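Local coordinates for saframycin Mx1 synthetase B (Legionella pneumophila subsp. pneumophila, PDB 3KXW), which belongs to the ANL superfamily of AMP-binding enzymes and, in this model, holds 5'-O-[(S)-(dodecanoyloxy)(hydroxy)phosphoryl]adenosine in its pocket, at residues L373-N378 / E448-V453; L334-G339 / P379-K384. All coordinates share one frame; numbering follows the deposited sequence.

Interaction 1. Residues L373-N378 / E448-V453. With 1ZZ (5'-O-[(S)-(dodecanoyloxy)(hydroxy)phosphoryl]adenosine), chain B.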
# COMPACT_ATOMS: atom_id res chain seq x y z
N LEU A 373 -22.50 1.55 -1.06
CA LEU A 373 -21.24 1.70 -0.35
C LEU A 373 -20.98 0.39 0.37
O LEU A 373 -21.92 -0.26 0.84
CB LEU A 373 -21.30 2.84 0.67
CG LEU A 373 -21.44 4.26 0.14
CD1 LEU A 373 -21.43 5.24 1.30
CD2 LEU A 373 -20.34 4.60 -0.87
N VAL A 374 -19.71 0.01 0.45
CA VAL A 374 -19.31 -1.22 1.09
C VAL A 374 -18.86 -0.91 2.50
O VAL A 374 -18.15 0.07 2.72
CB VAL A 374 -18.14 -1.89 0.36
CG1 VAL A 374 -17.68 -3.13 1.13
CG2 VAL A 374 -18.54 -2.27 -1.08
N SER A 375 -19.27 -1.74 3.45
CA SER A 375 -18.77 -1.60 4.81
C SER A 375 -17.28 -1.93 4.91
O SER A 375 -16.85 -2.94 4.38
CB SER A 375 -19.51 -2.54 5.75
OG SER A 375 -18.94 -2.50 7.04
N SER A 376 -16.52 -1.09 5.61
CA SER A 376 -15.14 -1.44 5.95
C SER A 376 -15.03 -2.20 7.28
O SER A 376 -13.93 -2.44 7.77
CB SER A 376 -14.21 -0.20 5.95
OG SER A 376 -14.01 0.28 4.63
N GLY A 377 -16.16 -2.58 7.86
CA GLY A 377 -16.12 -3.47 9.02
C GLY A 377 -16.30 -2.78 10.37
O GLY A 377 -16.64 -1.60 10.44
N ASN A 378 -16.09 -3.52 11.45
CA ASN A 378 -16.31 -2.97 12.77
C ASN A 378 -15.06 -2.25 13.23
O ASN A 378 -13.98 -2.65 12.85
CB ASN A 378 -16.55 -4.12 13.75
CG ASN A 378 -17.77 -4.93 13.40
OD1 ASN A 378 -18.90 -4.45 13.50
ND2 ASN A 378 -17.55 -6.15 12.98
N GLU A 448 -24.85 0.86 12.48
CA GLU A 448 -24.90 -0.44 13.16
C GLU A 448 -23.49 -0.98 13.42
O GLU A 448 -23.16 -2.16 13.16
CB GLU A 448 -25.75 -1.41 12.36
CG GLU A 448 -27.08 -0.76 12.03
CD GLU A 448 -28.12 -1.70 11.48
OE1 GLU A 448 -27.76 -2.80 11.01
OE2 GLU A 448 -29.32 -1.33 11.51
N ASN A 449 -22.68 -0.07 13.96
CA ASN A 449 -21.30 -0.31 14.36
C ASN A 449 -20.40 -0.77 13.23
O ASN A 449 -19.43 -1.49 13.46
CB ASN A 449 -21.21 -1.25 15.56
CG ASN A 449 -19.86 -1.15 16.27
OD1 ASN A 449 -19.32 -0.05 16.46
ND2 ASN A 449 -19.31 -2.29 16.66
N GLU A 450 -20.72 -0.37 12.01
CA GLU A 450 -19.79 -0.59 10.91
C GLU A 450 -19.45 0.71 10.21
O GLU A 450 -20.30 1.60 10.09
CB GLU A 450 -20.32 -1.66 9.96
CG GLU A 450 -20.45 -2.99 10.69
CD GLU A 450 -20.60 -4.18 9.79
OE1 GLU A 450 -20.25 -4.07 8.60
OE2 GLU A 450 -21.04 -5.23 10.29
N LEU A 451 -18.21 0.80 9.76
CA LEU A 451 -17.72 2.06 9.21
C LEU A 451 -17.87 2.05 7.69
O LEU A 451 -17.38 1.13 7.02
CB LEU A 451 -16.24 2.26 9.59
CG LEU A 451 -15.63 3.49 8.92
CD1 LEU A 451 -16.24 4.77 9.49
CD2 LEU A 451 -14.12 3.48 9.11
N TYR A 452 -18.53 3.08 7.18
CA TYR A 452 -18.69 3.31 5.75
C TYR A 452 -17.86 4.54 5.37
O TYR A 452 -18.18 5.65 5.77
CB TYR A 452 -20.17 3.48 5.41
CG TYR A 452 -20.92 2.18 5.59
CD1 TYR A 452 -21.15 1.34 4.53
CD2 TYR A 452 -21.36 1.78 6.85
CE1 TYR A 452 -21.82 0.14 4.70
CE2 TYR A 452 -22.02 0.58 7.04
CZ TYR A 452 -22.24 -0.24 5.95
OH TYR A 452 -22.90 -1.44 6.10
N VAL A 453 -16.75 4.32 4.67
CA VAL A 453 -15.90 5.42 4.24
C VAL A 453 -16.51 6.09 3.00
O VAL A 453 -16.86 5.42 2.03
CB VAL A 453 -14.46 4.93 3.95
CG1 VAL A 453 -13.57 6.10 3.50
CG2 VAL A 453 -13.88 4.25 5.17
P 1ZZ B . -1.85 4.65 3.83
C1 1ZZ B . -2.55 -9.66 6.80
N1 1ZZ B . -8.13 4.07 2.60
O1 1ZZ B . -3.81 2.18 3.00
C2 1ZZ B . -3.06 -8.43 6.04
N2 1ZZ B . -8.56 2.02 3.40
O2 1ZZ B . -2.09 3.08 4.32
C3 1ZZ B . -3.75 -7.42 6.97
N3 1ZZ B . -10.52 4.57 1.63
O3 1ZZ B . -1.34 5.42 4.94
C4 1ZZ B . -3.85 -6.04 6.30
N4 1ZZ B . -12.01 2.71 1.97
O4 1ZZ B . -0.79 4.63 2.61
C5 1ZZ B . -4.90 -5.13 6.96
N5 1ZZ B . -11.47 0.75 3.11
O5 1ZZ B . -3.26 5.32 3.24
C6 1ZZ B . -5.01 -3.84 6.14
O6 1ZZ B . -5.93 5.18 2.29
C7 1ZZ B . -6.08 -2.76 6.42
O7 1ZZ B . -7.79 7.36 2.77
C8 1ZZ B . -6.22 -1.56 5.47
O8 1ZZ B . -6.47 7.39 4.86
C9 1ZZ B . -5.17 -0.50 5.84
C10 1ZZ B . -4.69 0.37 4.65
C11 1ZZ B . -3.46 1.19 5.11
C12 1ZZ B . -3.39 2.49 4.29
C13 1ZZ B . -4.44 5.32 4.00
C14 1ZZ B . -5.48 5.91 3.27
C15 1ZZ B . -6.72 6.28 4.16
C16 1ZZ B . -7.73 6.38 3.30
C17 1ZZ B . -7.44 5.26 2.43
C18 1ZZ B . -7.63 2.90 3.30
C19 1ZZ B . -9.76 2.59 2.71
C20 1ZZ B . -9.51 3.80 2.30
C21 1ZZ B . -11.70 4.05 1.43
C22 1ZZ B . -11.16 2.03 2.55
O HOH W 1 -16.10 1.65 3.47
O HOH W 2 -18.10 3.02 1.52
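L373 lays its CB against the Y452 ring, 4.1 Å from CD1, while its carbonyl O sits at the ring edge, in the ring plane. V374 turns its side chain away and joins the contact through its carbonyl O, which takes bonds from two waters. One water also bonds S376 OG and V453 N; the other reaches V453 O. S375 crosses the Y452 ring with its CA over one face, a CH-pi contact 3.9 Å from the centroid. Its OG lies anti to the backbone N (chi1 174°), the rotation that lets it donate to the anti lone pair of E450 OE1 at 2.6 Å while accepting from G377 N at 2.9 Å, closing an ST turn. K346 forms a salt bridge with E450 OE2, so both carboxylate oxygens are engaged. S376 N then donates to L451 O at 2.8 Å. At the adenine end of the 1ZZ pocket, S376 OG accepts a weak bond from 1ZZ N5, 3.0 Å away, and V453 CG1 packs 3.5 Å from 1ZZ C21. G377 offers its O to L451 N at 2.9 Å; at its phi of 101° a CB would jam against S376 O, which by itself calls for glycine. N378 CA makes a CA-H...O contact with N449 O. Strand 371-374 pairs with 347-350, strand 450-456 with 442-447, and Y327 of strand 323-328 touches S376, L451 and V453.

Interaction 2. Residues L334-G339 / P379-K384. With 1ZZ (5'-O-[(S)-(dodecanoyloxy)(hydroxy)phosphoryl]adenosine), chain B.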
# COMPACT_ATOMS: atom_id res chain seq x y z
N LEU A 334 -1.61 0.44 11.10
CA LEU A 334 -2.23 -0.12 9.90
C LEU A 334 -3.72 -0.31 10.09
O LEU A 334 -4.50 0.52 9.66
CB LEU A 334 -1.58 -1.44 9.49
CG LEU A 334 -2.08 -2.01 8.15
CD1 LEU A 334 -1.63 -1.13 6.99
CD2 LEU A 334 -1.57 -3.43 7.99
N LEU A 335 -4.11 -1.40 10.73
CA LEU A 335 -5.52 -1.83 10.69
C LEU A 335 -6.38 -1.10 11.70
O LEU A 335 -6.08 -1.13 12.89
CB LEU A 335 -5.59 -3.35 10.93
CG LEU A 335 -6.97 -3.98 11.01
CD1 LEU A 335 -7.73 -3.87 9.65
CD2 LEU A 335 -6.84 -5.44 11.47
N VAL A 336 -7.48 -0.49 11.22
CA VAL A 336 -8.41 0.30 12.06
C VAL A 336 -9.78 -0.36 12.14
O VAL A 336 -10.33 -0.50 13.23
CB VAL A 336 -8.54 1.76 11.56
CG1 VAL A 336 -9.63 2.56 12.33
CG2 VAL A 336 -7.19 2.46 11.69
N THR A 337 -10.33 -0.76 10.99
CA THR A 337 -11.61 -1.47 10.97
C THR A 337 -11.58 -2.70 10.08
O THR A 337 -10.84 -2.74 9.11
CB THR A 337 -12.80 -0.56 10.48
OG1 THR A 337 -12.68 -0.28 9.08
CG2 THR A 337 -12.84 0.74 11.23
N GLY A 338 -12.38 -3.71 10.43
CA GLY A 338 -12.54 -4.90 9.63
C GLY A 338 -13.65 -5.76 10.21
O GLY A 338 -13.97 -5.65 11.39
N GLY A 339 -14.24 -6.60 9.38
CA GLY A 339 -15.36 -7.40 9.85
C GLY A 339 -14.95 -8.73 10.45
O GLY A 339 -13.84 -8.88 10.97
N PRO A 379 -15.21 -1.22 14.10
CA PRO A 379 -14.01 -0.60 14.68
C PRO A 379 -13.19 -1.61 15.48
O PRO A 379 -13.71 -2.25 16.39
CB PRO A 379 -14.59 0.45 15.63
CG PRO A 379 -15.94 0.81 15.02
CD PRO A 379 -16.45 -0.50 14.45
N ILE A 380 -11.92 -1.76 15.12
CA ILE A 380 -10.99 -2.59 15.88
C ILE A 380 -10.17 -1.68 16.77
O ILE A 380 -9.96 -2.00 17.94
CB ILE A 380 -10.10 -3.40 14.94
CG1 ILE A 380 -10.97 -4.39 14.15
CG2 ILE A 380 -8.97 -4.11 15.71
CD1 ILE A 380 -10.30 -4.95 12.91
N GLN A 381 -9.69 -0.56 16.22
CA GLN A 381 -9.25 0.56 17.04
C GLN A 381 -10.50 1.37 17.33
O GLN A 381 -11.47 1.28 16.59
CB GLN A 381 -8.23 1.43 16.31
CG GLN A 381 -6.99 0.63 15.88
CD GLN A 381 -5.84 1.52 15.42
OE1 GLN A 381 -5.56 2.58 16.00
NE2 GLN A 381 -5.18 1.10 14.36
N GLU A 382 -10.50 2.16 18.41
CA GLU A 382 -11.64 3.04 18.67
C GLU A 382 -11.81 4.06 17.54
O GLU A 382 -10.86 4.75 17.17
CB GLU A 382 -11.50 3.76 20.02
CG GLU A 382 -12.58 4.87 20.20
CD GLU A 382 -12.40 5.69 21.49
OE1 GLU A 382 -11.83 5.16 22.46
OE2 GLU A 382 -12.84 6.86 21.52
N VAL A 383 -13.04 4.18 17.01
CA VAL A 383 -13.35 5.09 15.91
C VAL A 383 -14.48 6.03 16.32
O VAL A 383 -15.53 5.57 16.78
CB VAL A 383 -13.81 4.31 14.65
CG1 VAL A 383 -14.47 5.26 13.63
CG2 VAL A 383 -12.66 3.56 14.02
N LYS A 384 -14.27 7.33 16.20
CA LYS A 384 -15.34 8.31 16.37
C LYS A 384 -15.57 9.11 15.09
O LYS A 384 -14.62 9.41 14.36
CB LYS A 384 -15.04 9.27 17.53
CG LYS A 384 -15.29 8.65 18.88
CD LYS A 384 -15.15 9.70 19.98
CE LYS A 384 -15.32 9.07 21.37
NZ LYS A 384 -16.48 8.17 21.39
P 1ZZ B . -1.85 4.65 3.83
C1 1ZZ B . -2.55 -9.66 6.80
N1 1ZZ B . -8.13 4.07 2.60
O1 1ZZ B . -3.81 2.18 3.00
C2 1ZZ B . -3.06 -8.43 6.04
N2 1ZZ B . -8.56 2.02 3.40
O2 1ZZ B . -2.09 3.08 4.32
C3 1ZZ B . -3.75 -7.42 6.97
N3 1ZZ B . -10.52 4.57 1.63
O3 1ZZ B . -1.34 5.42 4.94
C4 1ZZ B . -3.85 -6.04 6.30
N4 1ZZ B . -12.01 2.71 1.97
O4 1ZZ B . -0.79 4.63 2.61
C5 1ZZ B . -4.90 -5.13 6.96
N5 1ZZ B . -11.47 0.75 3.11
O5 1ZZ B . -3.26 5.32 3.24
C6 1ZZ B . -5.01 -3.84 6.14
O6 1ZZ B . -5.93 5.18 2.29
C7 1ZZ B . -6.08 -2.76 6.42
O7 1ZZ B . -7.79 7.36 2.77
C8 1ZZ B . -6.22 -1.56 5.47
O8 1ZZ B . -6.47 7.39 4.86
C9 1ZZ B . -5.17 -0.50 5.84
C10 1ZZ B . -4.69 0.37 4.65
C11 1ZZ B . -3.46 1.19 5.11
C12 1ZZ B . -3.39 2.49 4.29
C13 1ZZ B . -4.44 5.32 4.00
C14 1ZZ B . -5.48 5.91 3.27
C15 1ZZ B . -6.72 6.28 4.16
C16 1ZZ B . -7.73 6.38 3.30
C17 1ZZ B . -7.44 5.26 2.43
C18 1ZZ B . -7.63 2.90 3.30
C19 1ZZ B . -9.76 2.59 2.71
C20 1ZZ B . -9.51 3.80 2.30
C21 1ZZ B . -11.70 4.05 1.43
C22 1ZZ B . -11.16 2.03 2.55
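A classic beta bulge, with V336 and T337 both facing Y327 of the neighbouring strand, lies in this contact beside the acyl chain of 1ZZ. V336 O faces the backbone just after P379 and accepts from two successive amides in its carbonyl plane, I380 N at 2.8 Å and Q381 N at 3.1 Å. Next door, L335 O is gripped by the Q381 side chain. With CG anti to the carbonyl carbon (chi1 -58°) and the chain extended beyond it, NE2 reaches L335 O at 2.8 Å with a nearly straight N-H (169°), approaching from above the carbonyl plane, although the acceptor lies close to the amide plane. Q381 NE2 also bonds A332 O, and OE1 bonds S406 OG, so the whole amide is held in place.

I380 points its side chain toward 334-339; its CD1 meets L335 CD2 at 3.8 Å and lies 3.5 Å from G338 N. V336 sends its two methyls to different partners, CG1 to V383 CG2 at 3.6 Å and CG2 to the Q381 amide, crossing both side chains at about a right angle. T337 CG2 rests on P379 CA, the two residues forming an antiparallel non-hydrogen-bonded pair. L334 CD1 touches 1ZZ C11 at 3.5 Å, and L335 CD1 lies beside C7. Strand 335-338 is flanked by 323-328 and 378-379, helix 189-202 meets L334, I380 and Q381, and V404 of strand 400-405 packs on V336 and Q381.

In the fold
Both contacts are largely buried, and their segments alternate along the chain, with 373-378 running straight into 379-384. They also touch directly: T337 OG1 and S376 O lie 2.8 Å apart and G338 O and N378 N 3.0 Å apart, both probable hydrogen bonds. Y327 of strand 323-328 is a shared neighbour. They meet different parts of 1ZZ, interaction 1 the adenine and interaction 2 the acyl chain along its length. Their chemistry differs: 373-378/448-453 is rich in polar links, with waters and a serine-carboxylate bond, and adds a CH-pi contact on a tyrosine ring, whereas 334-339/379-384 sets a glutamine side-chain amide on a backbone carbonyl amid tight aliphatic packing.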